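Local coordinates for single-stranded DNA-binding protein WHY3, chloroplastic (Arabidopsis thaliana, PDB 4KOQ) that binds single-stranded DNA as a homotetramer, safeguarding plastid genome stability against illegitimate recombination in chloroplasts and repressing transcription of the kinesin gene KP1 in the nucleus, at residues N77-G82 and V146-F151. Numbering follows the deposited sequence.
Sequences NLVSLG and VLISAF
F151 N donates to L147 O at 2.7 Å, one of the helical bonds by which the long helix 141-158 pairs its own backbone N-H and C=O groups and offers side chains to L78 and V79 of segment 77-82. The phenylalanine does most of the work on its side. With CG anti to the carbonyl carbon (chi1 -70°), the ring leans back along its own helix, and L147 C lies 3.9 Å above one face of the F151 ring, offset toward the rim. L78 and V79 come to it from across the gap. L78, whose side chain sets out toward the long helix, reaches the ring obliquely with one methyl, CD1 lying 3.7 Å from F151 CE2. A leucine suits this place because its branch lies one carbon further out than that of valine. V79 works closer to the backbone: its CG1 sits near the ring plane, at the edge, and packs 3.6 Å from F151 CB. The same methyl meets I148 loosely, V79 CG1 lying 4.2 Å from I148 O, without a bond, and 4.4 Å from I148 CG2. Here the backbones come closest, 5.6 Å between the CA atoms of V79 and I148, and the branch at CB lets each residue put a methyl next to its own backbone. Behind L78 stand C87 and V109 of the second four-stranded sheet, while A145 of the third subunit packs on V79, placing the contact between the sheet and a tetramer interface of this Whirly domain. With the side chains that meet all apolar, the two segments are held together by dispersion and the hydrophobic effect, and their fit depends on shape rather than on directed polar bonds.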
ATOM      1  N   ASN A  77       4.157   5.921 -14.933  1.00 21.15           N
ATOM      2  CA  ASN A  77       3.387   6.906 -15.654  1.00 19.32           C
ATOM      3  C   ASN A  77       1.895   6.729 -15.446  1.00 16.52           C
ATOM      4  O   ASN A  77       1.180   7.694 -15.226  1.00 22.30           O
ATOM      5  CB  ASN A  77       3.672   6.787 -17.125  1.00 23.57           C
ATOM      6  CG  ASN A  77       3.484   8.086 -17.841  1.00 32.35           C
ATOM      7  OD1 ASN A  77       2.617   8.907 -17.491  1.00 35.55           O
ATOM      8  ND2 ASN A  77       4.339   8.329 -18.791  1.00 25.51           N
ATOM      9  N   LEU A  78       1.443   5.489 -15.543  1.00 20.59           N
ATOM     10  CA  LEU A  78       0.016   5.182 -15.423  1.00 18.99           C
ATOM     11  C   LEU A  78      -0.501   5.499 -14.051  1.00 23.30           C
ATOM     12  O   LEU A  78      -1.621   5.969 -13.912  1.00 24.03           O
ATOM     13  CB  LEU A  78      -0.258   3.716 -15.759  1.00 19.35           C
ATOM     14  CG  LEU A  78      -0.045   3.394 -17.234  1.00 24.15           C
ATOM     15  CD1 LEU A  78      -0.328   1.948 -17.497  1.00 30.32           C
ATOM     16  CD2 LEU A  78      -0.980   4.256 -18.034  1.00 35.55           C
ATOM     17  N   VAL A  79       0.270   5.212 -13.003  1.00 19.22           N
ATOM     18  CA  VAL A  79      -0.245   5.458 -11.664  1.00 21.06           C
ATOM     19  C   VAL A  79      -0.177   6.946 -11.282  1.00 26.59           C
ATOM     20  O   VAL A  79      -0.694   7.333 -10.247  1.00 33.16           O
ATOM     21  CB  VAL A  79       0.474   4.636 -10.509  1.00 23.99           C
ATOM     22  CG1 VAL A  79       0.264   3.151 -10.685  1.00 25.23           C
ATOM     23  CG2 VAL A  79       1.918   4.992 -10.410  1.00 25.02           C
ATOM     24  N   SER A  80       0.431   7.775 -12.105  1.00 24.65           N
ATOM     25  CA  SER A  80       0.502   9.204 -11.798  1.00 31.84           C
ATOM     26  C   SER A  80      -0.242  10.070 -12.792  1.00 36.36           C
ATOM     27  O   SER A  80      -0.072  11.275 -12.781  1.00 29.55           O
ATOM     28  CB  SER A  80       1.953   9.691 -11.720  1.00 24.60           C
ATOM     29  OG  SER A  80       2.675   9.435 -12.879  1.00 27.13           O
ATOM     30  N   LEU A  81      -1.072   9.480 -13.649  1.00 23.52           N
ATOM     31  CA  LEU A  81      -1.767  10.296 -14.635  1.00 28.94           C
ATOM     32  C   LEU A  81      -2.762  11.259 -13.995  1.00 25.21           C
ATOM     33  O   LEU A  81      -3.574  10.850 -13.201  1.00 31.20           O
ATOM     34  CB  LEU A  81      -2.537   9.401 -15.592  1.00 25.47           C
ATOM     35  CG  LEU A  81      -1.737   8.658 -16.631  1.00 27.22           C
ATOM     36  CD1 LEU A  81      -2.684   7.811 -17.503  1.00 25.28           C
ATOM     37  CD2 LEU A  81      -0.955   9.640 -17.545  1.00 31.19           C
ATOM     38  N   GLY A  82      -2.720  12.522 -14.394  1.00 32.07           N
ATOM     39  CA  GLY A  82      -3.776  13.451 -14.045  1.00 38.01           C
ATOM     40  C   GLY A  82      -5.072  13.089 -14.766  1.00 37.58           C
ATOM     41  O   GLY A  82      -5.047  12.340 -15.731  1.00 30.21           O
ATOM     42  N   VAL A 146      -8.824  -0.359  -9.942  1.00 17.48           N
ATOM     43  CA  VAL A 146      -8.340  -1.700  -9.657  1.00 17.73           C
ATOM     44  C   VAL A 146      -6.907  -1.786 -10.192  1.00 17.12           C
ATOM     45  O   VAL A 146      -6.006  -2.269  -9.502  1.00 16.49           O
ATOM     46  CB  VAL A 146      -9.187  -2.765 -10.313  1.00 16.81           C
ATOM     47  CG1 VAL A 146      -8.564  -4.171 -10.156  1.00 18.55           C
ATOM     48  CG2 VAL A 146     -10.587  -2.780  -9.696  1.00 18.10           C
ATOM     49  N   LEU A 147      -6.704  -1.355 -11.434  1.00 21.11           N
ATOM     50  CA  LEU A 147      -5.318  -1.329 -11.990  1.00 16.80           C
ATOM     51  C   LEU A 147      -4.347  -0.497 -11.184  1.00 21.24           C
ATOM     52  O   LEU A 147      -3.221  -0.940 -10.891  1.00 20.37           O
ATOM     53  CB  LEU A 147      -5.312  -0.869 -13.458  1.00 17.81           C
ATOM     54  CG  LEU A 147      -6.144  -1.685 -14.424  1.00 20.16           C
ATOM     55  CD1 LEU A 147      -6.016  -1.199 -15.885  1.00 23.42           C
ATOM     56  CD2 LEU A 147      -5.813  -3.168 -14.328  1.00 26.19           C
ATOM     57  N   ILE A 148      -4.738   0.713 -10.815  1.00 18.68           N
ATOM     58  CA  ILE A 148      -3.873   1.519  -9.961  1.00 20.61           C
ATOM     59  C   ILE A 148      -3.491   0.802  -8.668  1.00 21.84           C
ATOM     60  O   ILE A 148      -2.311   0.808  -8.264  1.00 21.01           O
ATOM     61  CB  ILE A 148      -4.481   2.907  -9.643  1.00 26.11           C
ATOM     62  CG1 ILE A 148      -4.667   3.738 -10.907  1.00 28.31           C
ATOM     63  CG2 ILE A 148      -3.583   3.666  -8.676  1.00 26.73           C
ATOM     64  CD1 ILE A 148      -5.492   4.994 -10.646  1.00 35.78           C
ATOM     65  N   SER A 149      -4.463   0.196  -7.994  1.00 20.80           N
ATOM     66  CA  SER A 149      -4.150  -0.545  -6.786  1.00 17.99           C
ATOM     67  C   SER A 149      -3.190  -1.707  -7.055  1.00 18.10           C
ATOM     68  O   SER A 149      -2.187  -1.870  -6.346  1.00 19.00           O
ATOM     69  CB  SER A 149      -5.434  -1.008  -6.088  1.00 22.71           C
ATOM     70  OG  SER A 149      -5.211  -1.962  -5.054  1.00 24.37           O
ATOM     71  N   ALA A 150      -3.478  -2.505  -8.103  1.00 17.48           N
ATOM     72  CA  ALA A 150      -2.657  -3.654  -8.446  1.00 17.35           C
ATOM     73  C   ALA A 150      -1.250  -3.220  -8.881  1.00 20.82           C
ATOM     74  O   ALA A 150      -0.272  -3.883  -8.550  1.00 18.83           O
ATOM     75  CB  ALA A 150      -3.318  -4.468  -9.571  1.00 18.14           C
ATOM     76  N   PHE A 151      -1.167  -2.113  -9.627  1.00 18.08           N
ATOM     77  CA  PHE A 151       0.117  -1.595 -10.120  1.00 18.79           C
ATOM     78  C   PHE A 151       0.987  -1.078  -8.958  1.00 24.93           C
ATOM     79  O   PHE A 151       2.207  -1.346  -8.883  1.00 22.70           O
ATOM     80  CB  PHE A 151      -0.080  -0.451 -11.145  1.00 18.92           C
ATOM     81  CG  PHE A 151      -0.651  -0.867 -12.488  1.00 19.38           C
ATOM     82  CD1 PHE A 151      -0.940  -2.182 -12.787  1.00 22.70           C
ATOM     83  CD2 PHE A 151      -0.870   0.084 -13.469  1.00 23.80           C
ATOM     84  CE1 PHE A 151      -1.452  -2.534 -14.024  1.00 23.99           C
ATOM     85  CE2 PHE A 151      -1.394  -0.289 -14.711  1.00 20.53           C
ATOM     86  CZ  PHE A 151      -1.671  -1.569 -14.974  1.00 23.49           C
TER